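Local coordinates for choline binding protein PCPA (Streptococcus pneumoniae, PDB 4CP6) that is a pneumococcal choline-binding surface protein and vaccine antigen whose leucine-rich-repeat region probably mediates contacts with host partners, at residues I367-K372 with V389-T394; L317-L322 with L340-I345; I60-T65 with P101-K106; V38-G43 with F71-V76; S171-E176 with T193-V198. One frame throughout, in Å; residues are numbered along the deposited sequence. Where two conformers were deposited one is given.

Contact 1 (I367-K372 with V389-T394)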
# COMPACT_ATOMS: atom_id res chain seq x y z
N ILE A 367 1.93 -20.29 -26.63
CA ILE A 367 0.69 -20.23 -25.84
C ILE A 367 -0.09 -21.49 -26.16
O ILE A 367 -0.42 -21.75 -27.33
CB ILE A 367 -0.13 -18.95 -26.13
CG1 ILE A 367 0.65 -17.67 -25.78
CG2 ILE A 367 -1.47 -18.99 -25.38
CD1 ILE A 367 -0.02 -16.37 -26.29
N HIS A 368 -0.41 -22.27 -25.12
CA HIS A 368 -1.18 -23.50 -25.27
C HIS A 368 -2.58 -23.26 -24.73
O HIS A 368 -2.73 -22.98 -23.52
CB HIS A 368 -0.51 -24.66 -24.52
CG HIS A 368 0.87 -24.97 -25.02
ND1 HIS A 368 1.09 -26.05 -25.86
CD2 HIS A 368 2.05 -24.38 -24.73
CE1 HIS A 368 2.39 -26.05 -26.11
NE2 HIS A 368 3.02 -25.06 -25.46
N ILE A 369 -3.60 -23.36 -25.58
CA ILE A 369 -5.00 -23.17 -25.21
C ILE A 369 -5.60 -24.55 -25.09
O ILE A 369 -5.73 -25.25 -26.10
CB ILE A 369 -5.74 -22.29 -26.22
CG1 ILE A 369 -4.98 -20.93 -26.40
CG2 ILE A 369 -7.21 -22.12 -25.81
CD1 ILE A 369 -5.71 -19.86 -27.22
N LYS A 370 -5.97 -24.96 -23.87
CA LYS A 370 -6.46 -26.34 -23.67
C LYS A 370 -7.94 -26.53 -23.87
O LYS A 370 -8.38 -27.68 -23.99
CB LYS A 370 -6.04 -26.82 -22.27
CG LYS A 370 -4.53 -26.92 -22.10
CD LYS A 370 -4.14 -27.47 -20.74
CE LYS A 370 -4.17 -28.97 -20.62
NZ LYS A 370 -4.09 -29.39 -19.19
N ASN A 371 -8.72 -25.46 -23.91
CA ASN A 371 -10.18 -25.53 -24.03
C ASN A 371 -10.64 -26.15 -25.36
O ASN A 371 -9.92 -26.04 -26.36
CB ASN A 371 -10.80 -24.18 -23.79
CG ASN A 371 -12.32 -24.20 -23.84
OD1 ASN A 371 -12.94 -23.78 -24.82
ND2 ASN A 371 -12.96 -24.76 -22.80
N LYS A 372 -11.83 -26.80 -25.34
CA LYS A 372 -12.41 -27.48 -26.52
C LYS A 372 -13.84 -27.03 -26.83
O LYS A 372 -14.55 -27.73 -27.56
CB LYS A 372 -12.42 -29.00 -26.27
CG LYS A 372 -11.06 -29.63 -26.07
CD LYS A 372 -11.22 -31.09 -25.66
CE LYS A 372 -9.88 -31.78 -25.64
NZ LYS A 372 -10.03 -33.24 -25.41
N VAL A 389 5.06 -15.42 -31.54
CA VAL A 389 4.51 -16.36 -30.58
C VAL A 389 3.69 -17.41 -31.34
O VAL A 389 2.90 -17.07 -32.22
CB VAL A 389 3.62 -15.64 -29.53
CG1 VAL A 389 3.00 -16.65 -28.55
CG2 VAL A 389 4.41 -14.58 -28.76
N LYS A 390 3.87 -18.69 -30.98
CA LYS A 390 3.13 -19.78 -31.58
C LYS A 390 1.96 -20.17 -30.70
O LYS A 390 2.12 -20.25 -29.47
CB LYS A 390 4.02 -21.03 -31.73
CG LYS A 390 5.43 -20.78 -32.18
CD LYS A 390 6.25 -22.00 -31.90
CE LYS A 390 7.65 -21.57 -31.63
NZ LYS A 390 8.45 -21.37 -32.87
N PHE A 391 0.82 -20.45 -31.31
CA PHE A 391 -0.32 -20.96 -30.57
C PHE A 391 -0.50 -22.42 -30.83
O PHE A 391 -0.38 -22.87 -31.99
CB PHE A 391 -1.61 -20.25 -30.95
CG PHE A 391 -1.79 -18.86 -30.37
CD1 PHE A 391 -1.30 -17.75 -31.04
CD2 PHE A 391 -2.50 -18.67 -29.19
CE1 PHE A 391 -1.50 -16.46 -30.53
CE2 PHE A 391 -2.69 -17.38 -28.67
CZ PHE A 391 -2.18 -16.29 -29.34
N TYR A 392 -0.94 -23.17 -29.80
CA TYR A 392 -1.26 -24.59 -29.88
C TYR A 392 -2.71 -24.68 -29.42
O TYR A 392 -3.04 -24.28 -28.28
CB TYR A 392 -0.30 -25.45 -29.02
CG TYR A 392 1.17 -25.34 -29.41
CD1 TYR A 392 1.95 -24.27 -28.99
CD2 TYR A 392 1.76 -26.30 -30.24
CE1 TYR A 392 3.29 -24.16 -29.38
CE2 TYR A 392 3.11 -26.20 -30.62
CZ TYR A 392 3.86 -25.12 -30.19
OH TYR A 392 5.20 -25.00 -30.54
N VAL A 393 -3.60 -25.15 -30.30
CA VAL A 393 -5.04 -25.18 -30.01
C VAL A 393 -5.62 -26.58 -30.28
O VAL A 393 -4.95 -27.40 -30.90
CB VAL A 393 -5.83 -24.09 -30.78
CG1 VAL A 393 -5.28 -22.69 -30.46
CG2 VAL A 393 -5.80 -24.33 -32.29
N THR A 394 -6.86 -26.82 -29.84
CA THR A 394 -7.45 -28.16 -29.94
C THR A 394 -8.29 -28.36 -31.17
O THR A 394 -8.61 -29.51 -31.48
CB THR A 394 -8.29 -28.47 -28.68
OG1 THR A 394 -9.38 -27.55 -28.63
CG2 THR A 394 -7.47 -28.43 -27.40
O HOH W 1 -7.75 -24.78 -27.94
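Ile367 is gripped through both its backbone polar atoms by the strand beside it: its N donates to Lys390 O (2.8 Å), and its O accepts from Tyr392 N. Tyr392 O in turn takes the nearly straight bond from Ile369 N (2.9 Å, 171° at the hydrogen), so Tyr392 is held at both ends. Where the strands end, a water takes over the ladder, donating to Ile369 O and Asn371 O and accepting from Thr394 N. Asn371 O also accepts from Thr394 OG1 at 2.8 Å; a chi1 of 64° turns that hydroxyl back over its own backbone and toward Asn371 O. The Asn371 side chain is satisfied outside the pair, its ND2 by Asn347 O and its OD1 by Ser373 N. On the partly exposed face the His368 and Tyr392 rings are nearly parallel (9°) but displaced, with little of one ring over the other, His368 CE1 sitting 3.4 Å from Tyr392 CD1 over the rim. On the buried face Ile367 CD1 meets Phe391 CE2 at 3.7 Å, and Ile369 CD1 reaches CD2 of the same ring, which also packs on Leu402 of the helix 396-405. Paired parallel strands with one apolar face turned inward and one face turned to solvent are characteristic of the stacked coils of a leucine-rich-repeat solenoid, here near the C-terminal end, beside the helix 396-405.

Contact 2 (L317-L322 with L340-I345)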
# COMPACT_ATOMS: atom_id res chain seq x y z
N LEU A 317 10.05 -14.38 -14.44
CA LEU A 317 9.07 -15.46 -14.52
C LEU A 317 9.19 -16.24 -15.80
O LEU A 317 9.07 -15.65 -16.87
CB LEU A 317 7.67 -14.86 -14.32
CG LEU A 317 6.49 -15.81 -14.31
CD1 LEU A 317 6.57 -16.78 -13.17
CD2 LEU A 317 5.20 -15.01 -14.26
N LYS A 318 9.40 -17.56 -15.72
CA LYS A 318 9.70 -18.35 -16.92
C LYS A 318 8.51 -18.96 -17.62
O LYS A 318 8.59 -19.20 -18.83
CB LYS A 318 10.70 -19.47 -16.58
CG LYS A 318 11.99 -18.98 -15.93
CD LYS A 318 12.89 -20.16 -15.49
CE LYS A 318 14.21 -19.69 -14.92
NZ LYS A 318 15.15 -20.82 -14.68
N GLU A 319 7.44 -19.26 -16.88
CA GLU A 319 6.28 -19.95 -17.43
C GLU A 319 5.11 -19.63 -16.55
O GLU A 319 5.30 -19.30 -15.37
CB GLU A 319 6.53 -21.48 -17.40
CG GLU A 319 5.43 -22.34 -18.00
CD GLU A 319 5.69 -23.84 -18.03
OE1 GLU A 319 6.72 -24.28 -17.48
OE2 GLU A 319 4.85 -24.57 -18.60
N LEU A 320 3.89 -19.76 -17.11
CA LEU A 320 2.68 -19.62 -16.33
C LEU A 320 1.72 -20.66 -16.81
O LEU A 320 1.47 -20.75 -18.02
CB LEU A 320 2.02 -18.24 -16.48
CG LEU A 320 2.37 -17.18 -15.48
CD1 LEU A 320 1.80 -15.83 -15.90
CD2 LEU A 320 1.89 -17.57 -14.07
N ILE A 321 1.18 -21.45 -15.89
CA ILE A 321 0.16 -22.41 -16.18
C ILE A 321 -1.11 -21.95 -15.48
O ILE A 321 -1.22 -22.08 -14.25
CB ILE A 321 0.56 -23.83 -15.77
CG1 ILE A 321 1.87 -24.24 -16.51
CG2 ILE A 321 -0.60 -24.80 -16.02
CD1 ILE A 321 2.55 -25.46 -15.90
N LEU A 322 -2.06 -21.39 -16.23
CA LEU A 322 -3.33 -20.95 -15.65
C LEU A 322 -4.19 -22.20 -15.45
O LEU A 322 -4.38 -23.00 -16.37
CB LEU A 322 -4.04 -19.94 -16.55
CG LEU A 322 -3.25 -18.65 -16.86
CD1 LEU A 322 -4.01 -17.79 -17.88
CD2 LEU A 322 -2.94 -17.84 -15.57
N LEU A 340 9.13 -14.70 -19.81
CA LEU A 340 8.08 -15.70 -19.93
C LEU A 340 8.25 -16.43 -21.25
O LEU A 340 8.15 -15.80 -22.31
CB LEU A 340 6.69 -15.02 -19.87
CG LEU A 340 5.50 -15.97 -19.77
CD1 LEU A 340 5.38 -16.53 -18.37
CD2 LEU A 340 4.19 -15.27 -20.12
N LYS A 341 8.52 -17.74 -21.22
CA LYS A 341 8.71 -18.53 -22.43
C LYS A 341 7.44 -19.21 -22.89
O LYS A 341 7.23 -19.44 -24.09
CB LYS A 341 9.79 -19.61 -22.14
CG LYS A 341 11.18 -19.04 -21.88
CD LYS A 341 12.22 -20.14 -21.64
CE LYS A 341 12.23 -20.64 -20.21
NZ LYS A 341 13.51 -21.31 -19.86
N SER A 342 6.55 -19.54 -21.94
CA SER A 342 5.37 -20.29 -22.26
C SER A 342 4.21 -19.90 -21.37
O SER A 342 4.42 -19.67 -20.17
CB SER A 342 5.67 -21.78 -22.07
OG SER A 342 4.58 -22.60 -22.45
N LEU A 343 3.01 -19.93 -21.93
CA LEU A 343 1.76 -19.72 -21.19
C LEU A 343 0.82 -20.86 -21.54
O LEU A 343 0.64 -21.17 -22.73
CB LEU A 343 1.13 -18.35 -21.56
CG LEU A 343 -0.29 -18.16 -21.05
CD1 LEU A 343 -0.28 -17.95 -19.52
CD2 LEU A 343 -0.96 -16.96 -21.72
N THR A 344 0.19 -21.49 -20.52
CA THR A 344 -0.83 -22.50 -20.75
C THR A 344 -2.13 -22.00 -20.16
O THR A 344 -2.13 -21.48 -19.04
CB THR A 344 -0.44 -23.87 -20.17
OG1 THR A 344 0.73 -24.32 -20.87
CG2 THR A 344 -1.56 -24.90 -20.29
N ILE A 345 -3.22 -22.14 -20.92
CA ILE A 345 -4.53 -21.69 -20.50
C ILE A 345 -5.34 -22.97 -20.27
O ILE A 345 -5.60 -23.72 -21.22
CB ILE A 345 -5.17 -20.76 -21.55
CG1 ILE A 345 -4.19 -19.64 -21.96
CG2 ILE A 345 -6.49 -20.18 -21.03
CD1 ILE A 345 -4.73 -18.65 -23.01
O HOH W 2 3.18 -23.00 -20.09
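With CG anti to the backbone N (chi1 -171°), Leu340 brings its CD1 against the backbone of the neighbouring chain, 3.6 Å from Glu319 C and within van der Waals range of Leu320 CG. Leu343 adopts a similar first torsion (169°), which carries its CD1 back to Leu320 CB (3.8 Å) and to Leu322 CG, crossing the Leu322 side chain obliquely. Leu320, Leu322, Leu343 and Ile345 form the buried face of the strand pair, with Leu340 just before it, and Met334 covers Leu320, Leu322 and Leu343. The backbones run parallel, their directions 1° apart, and are laced by Leu320 N to Ser342 O, Thr344 N to Leu320 O (2.9 Å) and Leu322 N to Thr344 O. Nearer the start of both segments, Lys341 N donates to Lys318 O at 2.8 Å, approaching from above the carbonyl plane. On the other face a single water gathers the polar groups: it donates to Glu319 OE2 (2.7 Å), bonds to the hydroxyls of Ser342 and Thr344, and gives a weak bond to Leu320 O. Glu319, extended from CB to its carboxylate, thus reaches the neighbouring strand through this water. Ser342 N, by contrast, is buried without a partner. Leucines and isoleucine stacked at matching positions of successive parallel strands, facing the interior, are characteristic of a leucine-rich-repeat solenoid.

Contact 3 (I60-T65 with P101-K106); sequences IPTKIT and PSSIKK
Pro101, Thr62 and Ile60 contribute most of the buried surface here. The Pro101 ring fits against the chain from Ile60 to Thr62: its CD lies 3.4 Å from Ile60 O and 3.8 Å from Ile60 CB, while its CB meets Thr62 CB at 3.7 Å. The proline therefore makes the contact with three of its ring carbons, CB, CG and CD, set against Ile60 and Thr62. Ile60 continues inward from this contact onto Phe81 and Phe112. Thr62 has its hydroxyl anti to the backbone N (chi1 -176°), which directs OG1 across the gap to Ser103 OG, 2.7 Å away. Pro101 opens a type I turn closed by the bond from Ile104 N to Pro101 O (3.2 Å), and this turn follows one parallel strand of the leucine-rich-repeat solenoid, as the stretch 60-62 follows the strand beside it, at the N-terminal end of the repeats. Ser103, the third residue of the turn, projects OG toward Thr62, and the same OG is also hydrogen-bonded to Val73 O in the strand 69-76. A water braces the polar side, 2.7 Å from Thr62 OG1 and accepting from Ser103 N; in one conformer Ser102 OG also comes near it. Pro61 O is buried beside the Pro101 ring, with no polar partner.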
# COMPACT_ATOMS: atom_id res chain seq x y z
N ILE A 60 5.16 22.86 19.85
CA ILE A 60 3.85 23.42 19.57
C ILE A 60 3.28 23.97 20.87
O ILE A 60 3.23 23.24 21.87
CB ILE A 60 2.89 22.36 18.98
CG1 ILE A 60 3.40 21.86 17.65
CG2 ILE A 60 1.46 22.93 18.84
CD1 ILE A 60 2.60 20.59 17.09
N PRO A 61 2.80 25.24 20.87
CA PRO A 61 2.18 25.76 22.09
C PRO A 61 0.96 24.94 22.55
O PRO A 61 0.30 24.29 21.73
CB PRO A 61 1.84 27.21 21.71
CG PRO A 61 2.81 27.54 20.60
CD PRO A 61 2.85 26.27 19.80
N THR A 62 0.67 24.97 23.85
CA THR A 62 -0.42 24.17 24.43
C THR A 62 -1.61 24.98 24.91
O THR A 62 -2.71 24.43 25.11
CB THR A 62 0.14 23.24 25.54
OG1 THR A 62 -0.90 22.40 26.03
CG2 THR A 62 0.76 24.01 26.73
N LYS A 63 -1.37 26.27 25.17
CA LYS A 63 -2.39 27.12 25.77
C LYS A 63 -2.20 28.53 25.28
O LYS A 63 -1.06 29.00 25.15
CB LYS A 63 -2.19 27.07 27.30
CG LYS A 63 -3.20 27.85 28.14
CD LYS A 63 -2.99 27.61 29.63
CE LYS A 63 -1.97 28.52 30.26
NZ LYS A 63 -1.82 28.24 31.71
N ILE A 64 -3.31 29.20 24.99
CA ILE A 64 -3.29 30.62 24.62
C ILE A 64 -4.32 31.32 25.47
O ILE A 64 -5.34 30.73 25.86
CB ILE A 64 -3.40 30.94 23.12
CG1 ILE A 64 -4.80 30.59 22.59
CG2 ILE A 64 -2.24 30.28 22.31
CD1 ILE A 64 -5.13 31.23 21.32
N THR A 65 -4.03 32.57 25.83
CA THR A 65 -4.97 33.32 26.65
C THR A 65 -5.37 34.60 25.93
O THR A 65 -4.54 35.20 25.24
CB THR A 65 -4.37 33.63 28.03
OG1 THR A 65 -3.20 34.43 27.85
CG2 THR A 65 -4.05 32.37 28.81
N PRO A 101 2.61 18.74 22.53
CA PRO A 101 2.21 18.74 23.94
C PRO A 101 1.09 17.73 24.18
O PRO A 101 0.41 17.35 23.23
CB PRO A 101 1.74 20.18 24.19
CG PRO A 101 1.25 20.64 22.82
CD PRO A 101 2.20 19.99 21.85
N SER A 102 0.88 17.35 25.46
CA SER A 102 -0.15 16.36 25.79
C SER A 102 -1.56 16.77 25.40
O SER A 102 -2.36 15.90 25.08
CB SER A 102 -0.09 15.98 27.27
OG SER A 102 -0.32 17.11 28.10
N SER A 103 -1.87 18.08 25.35
CA SER A 103 -3.19 18.57 25.00
C SER A 103 -3.66 18.22 23.58
O SER A 103 -4.86 18.28 23.32
CB SER A 103 -3.27 20.08 25.22
OG SER A 103 -2.37 20.81 24.39
N ILE A 104 -2.73 17.92 22.65
CA ILE A 104 -3.17 17.60 21.27
C ILE A 104 -3.92 16.26 21.23
O ILE A 104 -3.32 15.23 21.52
CB ILE A 104 -1.99 17.62 20.29
CG1 ILE A 104 -1.25 18.98 20.27
CG2 ILE A 104 -2.43 17.18 18.85
CD1 ILE A 104 -2.12 20.23 19.79
N LYS A 105 -5.20 16.29 20.87
CA LYS A 105 -6.01 15.09 20.74
C LYS A 105 -6.16 14.63 19.29
O LYS A 105 -6.48 13.47 19.06
CB LYS A 105 -7.40 15.33 21.35
CG LYS A 105 -8.14 14.01 21.60
CD LYS A 105 -9.33 14.19 22.53
CE LYS A 105 -10.11 12.91 22.68
NZ LYS A 105 -11.05 12.95 23.83
N LYS A 106 -6.01 15.53 18.31
CA LYS A 106 -6.17 15.17 16.91
C LYS A 106 -5.19 15.91 16.07
O LYS A 106 -4.97 17.10 16.28
CB LYS A 106 -7.60 15.51 16.45
CG LYS A 106 -7.90 15.08 15.02
CD LYS A 106 -9.38 14.82 14.77
CE LYS A 106 -10.21 16.07 14.73
NZ LYS A 106 -11.58 15.82 14.21
O HOH W 3 -0.30 19.98 27.16

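Contact 4 (V38-G43 with F71-V76); sequences VQVGNG and FTVTEV
Val38 N donates to Thr72 O (2.9 Å), and Val38 O accepts from Thr74 N at 3.0 Å; two residues on, Val40 N donates to Glu75 O (2.9 Å, 164° at the hydrogen). These three bonds join parallel strands of the N-terminal mixed sheet that leads into the leucine-rich-repeat solenoid, and between the first two and the third the register slips by one residue, a beta bulge. Val38 stands opposite Val73 but Gln39 opposite Glu75, so the strand 69-76 carries an extra residue at Thr74. The bulge leaves Glu75 N buried without a partner. The strands are splayed by 44°. Gln39, its CG set over the backbone (chi1 62°) and the chain extended beyond it, donates through NE2 to Gly41 O at 3.1 Å, while its CB packs on Glu75 CB. Across the opposite face the valines mesh. Val38 spreads its two methyls over different partners, CG1 against Phe71 CB and CG2 against Val73 CG2 (3.8 Å), crossing the phenylalanine side chain at about a right angle. Phe71 extends toward Ile19 and Val40 packs on Ile24, which places this face against the N-terminal strands of the domain. With CG1 between its backbone N and carbonyl carbon, Val40 sets that methyl over the neighbouring strand, where it touches Val73 CG1 at 3.8 Å and also lies 3.5 Å from Glu75 O.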
# COMPACT_ATOMS: atom_id res chain seq x y z
N VAL A 38 -8.82 25.53 20.94
CA VAL A 38 -8.42 25.98 19.61
C VAL A 38 -7.64 24.90 18.85
O VAL A 38 -7.03 24.02 19.46
CB VAL A 38 -7.52 27.27 19.63
CG1 VAL A 38 -8.31 28.51 20.04
CG2 VAL A 38 -6.27 27.10 20.50
N GLN A 39 -7.65 25.00 17.52
CA GLN A 39 -6.71 24.29 16.68
C GLN A 39 -5.57 25.28 16.40
O GLN A 39 -5.79 26.51 16.31
CB GLN A 39 -7.32 23.83 15.34
CG GLN A 39 -7.82 24.98 14.46
CD GLN A 39 -8.48 24.46 13.21
OE1 GLN A 39 -9.25 23.50 13.24
NE2 GLN A 39 -8.20 25.11 12.09
N VAL A 40 -4.33 24.77 16.30
CA VAL A 40 -3.17 25.55 15.90
C VAL A 40 -3.13 25.50 14.38
O VAL A 40 -3.12 24.42 13.79
CB VAL A 40 -1.84 25.14 16.59
CG1 VAL A 40 -1.55 23.64 16.46
CG2 VAL A 40 -0.66 25.97 16.08
N GLY A 41 -3.22 26.68 13.77
CA GLY A 41 -3.25 26.86 12.33
C GLY A 41 -4.67 27.22 11.91
O GLY A 41 -5.64 26.78 12.54
N ASN A 42 -4.80 28.03 10.83
CA ASN A 42 -6.14 28.40 10.34
C ASN A 42 -6.79 27.30 9.50
O ASN A 42 -7.95 27.45 9.12
CB ASN A 42 -6.07 29.74 9.55
CG ASN A 42 -5.20 29.69 8.31
OD1 ASN A 42 -4.78 28.61 7.84
ND2 ASN A 42 -4.91 30.84 7.72
N GLY A 43 -6.05 26.21 9.22
CA GLY A 43 -6.54 25.07 8.45
C GLY A 43 -6.38 25.21 6.95
O GLY A 43 -6.84 24.34 6.18
N PHE A 71 -7.69 29.23 26.20
CA PHE A 71 -7.97 28.29 25.11
C PHE A 71 -6.87 27.22 25.09
O PHE A 71 -5.69 27.54 24.95
CB PHE A 71 -8.00 29.01 23.76
CG PHE A 71 -9.16 29.97 23.65
CD1 PHE A 71 -10.41 29.53 23.21
CD2 PHE A 71 -9.00 31.31 24.01
CE1 PHE A 71 -11.48 30.43 23.12
CE2 PHE A 71 -10.07 32.20 23.91
CZ PHE A 71 -11.32 31.75 23.50
N THR A 72 -7.25 25.95 25.28
CA THR A 72 -6.31 24.83 25.24
C THR A 72 -6.17 24.45 23.76
O THR A 72 -7.17 24.44 23.03
CB THR A 72 -6.86 23.67 26.07
OG1 THR A 72 -6.95 24.10 27.45
CG2 THR A 72 -5.96 22.46 26.03
N VAL A 73 -4.93 24.22 23.31
CA VAL A 73 -4.65 23.82 21.91
C VAL A 73 -4.89 22.30 21.86
O VAL A 73 -4.09 21.53 22.44
CB VAL A 73 -3.21 24.18 21.46
CG1 VAL A 73 -2.99 23.80 20.00
CG2 VAL A 73 -2.94 25.69 21.66
N THR A 74 -6.02 21.87 21.25
CA THR A 74 -6.39 20.45 21.23
C THR A 74 -6.17 19.78 19.89
O THR A 74 -6.29 18.55 19.79
CB THR A 74 -7.86 20.32 21.66
OG1 THR A 74 -8.66 21.12 20.78
CG2 THR A 74 -8.11 20.80 23.11
N GLU A 75 -5.93 20.56 18.83
CA GLU A 75 -5.77 19.98 17.50
C GLU A 75 -4.71 20.68 16.70
O GLU A 75 -4.50 21.89 16.85
CB GLU A 75 -7.10 20.03 16.72
CG GLU A 75 -8.26 19.38 17.46
CD GLU A 75 -9.50 19.11 16.65
OE1 GLU A 75 -9.45 19.25 15.41
OE2 GLU A 75 -10.54 18.77 17.27
N VAL A 76 -4.04 19.92 15.82
CA VAL A 76 -3.15 20.47 14.81
C VAL A 76 -4.02 20.60 13.55
O VAL A 76 -4.54 19.59 13.04
CB VAL A 76 -1.90 19.62 14.56
CG1 VAL A 76 -1.12 20.15 13.36
CG2 VAL A 76 -1.02 19.58 15.81

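Contact 5 (S171-E176 with T193-V198); sequences SSSKLE and TLPKSV
This is a turn-to-turn contact between successive coils of the leucine-rich-repeat solenoid, where the loop after the strand 166-169 lies against the type I turn Pro195-Val198 that follows the strand 191-194. Ser197 is the central group. Its chi1 of 48° turns OG toward the adjacent loop, 2.7 Å from Leu175 O and 3.1 Å from Ser173 O. A water adds a second link, donating to Ser173 O at 2.8 Å and accepting a weak bond from Ser197 N. The facing loop is shaped by an ST turn, in which Leu175 N donates to Ser173 OG (3.0 Å), while the Ser173 CB and OG lie against the Pro195 ring. The turn opposite is closed by Val198 N bonding to Pro195 O and is further held by Asn221, whose ND2 donates to both Pro195 O and Val198 O. Toward the interior, Leu175 and Val198 lie alongside each other with their ends in the same direction, and Phe169 packs on both Leu175 and Pro195. Leu175 CD2 meets Val198 CG2 at 4.1 Å, and the same methyl of Val198 lies 3.4 Å from Leu175 O.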
# COMPACT_ATOMS: atom_id res chain seq x y z
N SER A 171 4.02 1.32 24.94
CA SER A 171 3.37 0.21 25.63
C SER A 171 1.92 0.54 25.94
O SER A 171 1.57 1.71 26.07
CB SER A 171 4.12 -0.14 26.91
OG SER A 171 4.19 0.98 27.77
N SER A 172 1.07 -0.47 26.03
CA SER A 172 -0.35 -0.34 26.29
C SER A 172 -1.04 0.47 25.18
O SER A 172 -2.01 1.18 25.44
CB SER A 172 -0.62 0.32 27.64
OG SER A 172 -0.04 -0.45 28.69
N SER A 173 -0.61 0.26 23.91
CA SER A 173 -1.21 0.92 22.78
C SER A 173 -2.71 0.64 22.68
O SER A 173 -3.15 -0.51 22.91
CB SER A 173 -0.56 0.43 21.50
OG SER A 173 -1.19 1.01 20.36
N LYS A 174 -3.48 1.66 22.32
CA LYS A 174 -4.92 1.55 22.06
C LYS A 174 -5.20 1.59 20.54
O LYS A 174 -6.35 1.76 20.14
CB LYS A 174 -5.71 2.64 22.80
CG LYS A 174 -5.64 2.50 24.34
CD LYS A 174 -6.35 3.65 25.03
CE LYS A 174 -7.86 3.55 25.07
NZ LYS A 174 -8.44 4.58 25.99
N LEU A 175 -4.14 1.40 19.72
CA LEU A 175 -4.29 1.51 18.27
C LEU A 175 -5.20 0.41 17.73
O LEU A 175 -4.87 -0.77 17.90
CB LEU A 175 -2.94 1.47 17.60
CG LEU A 175 -2.96 1.60 16.08
CD1 LEU A 175 -3.53 2.96 15.64
CD2 LEU A 175 -1.55 1.40 15.53
N GLU A 176 -6.33 0.81 17.12
CA GLU A 176 -7.31 -0.18 16.71
C GLU A 176 -7.45 -0.30 15.19
O GLU A 176 -7.86 -1.36 14.70
CB GLU A 176 -8.65 0.16 17.40
CG GLU A 176 -9.77 -0.85 17.20
CD GLU A 176 -10.62 -0.65 15.96
OE1 GLU A 176 -10.56 0.44 15.35
OE2 GLU A 176 -11.31 -1.62 15.58
N THR A 193 6.01 -3.62 14.23
CA THR A 193 5.26 -4.53 15.10
C THR A 193 3.88 -3.97 15.32
O THR A 193 3.74 -2.88 15.92
CB THR A 193 5.93 -4.72 16.44
OG1 THR A 193 7.23 -5.26 16.21
CG2 THR A 193 5.14 -5.68 17.35
N LEU A 194 2.85 -4.72 14.89
CA LEU A 194 1.48 -4.29 15.12
C LEU A 194 1.07 -4.57 16.57
O LEU A 194 1.14 -5.72 17.02
CB LEU A 194 0.49 -4.99 14.15
CG LEU A 194 0.71 -4.76 12.66
CD1 LEU A 194 -0.29 -5.56 11.84
CD2 LEU A 194 0.59 -3.27 12.31
N PRO A 195 0.54 -3.57 17.28
CA PRO A 195 0.12 -3.82 18.66
C PRO A 195 -1.01 -4.85 18.76
O PRO A 195 -1.77 -5.08 17.79
CB PRO A 195 -0.35 -2.45 19.16
CG PRO A 195 0.46 -1.47 18.34
CD PRO A 195 0.52 -2.13 16.95
N LYS A 196 -1.16 -5.44 19.95
CA LYS A 196 -2.20 -6.42 20.24
C LYS A 196 -3.61 -5.84 20.01
O LYS A 196 -4.53 -6.58 19.67
CB LYS A 196 -2.03 -6.86 21.72
CG LYS A 196 -3.10 -7.78 22.28
CD LYS A 196 -2.90 -8.06 23.78
CE LYS A 196 -4.01 -8.92 24.33
NZ LYS A 196 -5.32 -8.21 24.34
N SER A 197 -3.77 -4.52 20.17
CA SER A 197 -5.08 -3.88 20.03
C SER A 197 -5.59 -3.71 18.56
O SER A 197 -6.76 -3.37 18.37
CB SER A 197 -5.01 -2.49 20.66
OG SER A 197 -3.85 -1.80 20.19
N VAL A 198 -4.69 -3.87 17.56
CA VAL A 198 -5.06 -3.60 16.16
C VAL A 198 -6.08 -4.61 15.69
O VAL A 198 -5.80 -5.82 15.71
CB VAL A 198 -3.83 -3.55 15.24
CG1 VAL A 198 -4.27 -3.30 13.79
CG2 VAL A 198 -2.85 -2.46 15.69
O HOH W 4 -2.15 -3.10 22.36

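Contacts 1 and 2 are two strand pairs of one parallel sheet, adjoining through the neighbouring strands 342-345 and 366-369, where His368 of contact 1 bonds by its backbone to Leu343 and Ile345 of contact 2. Both combine a buried apolar face with an outer one, occupied by two displaced, nearly parallel rings in contact 1 and a water-linked polar cluster in contact 2. Contacts 3 and 4, about 7 Å apart between centres, meet at the far end of the chain, where Lys105 N probably bonds to Thr74 O; both are largely buried, but contact 4 is a bulged strand pair and contact 3 sets a turn against the chain after strand 57-59. Contact 5, partly buried, resembles contact 3 in relying on a proline ring and side-chain hydroxyls instead of a strand ladder.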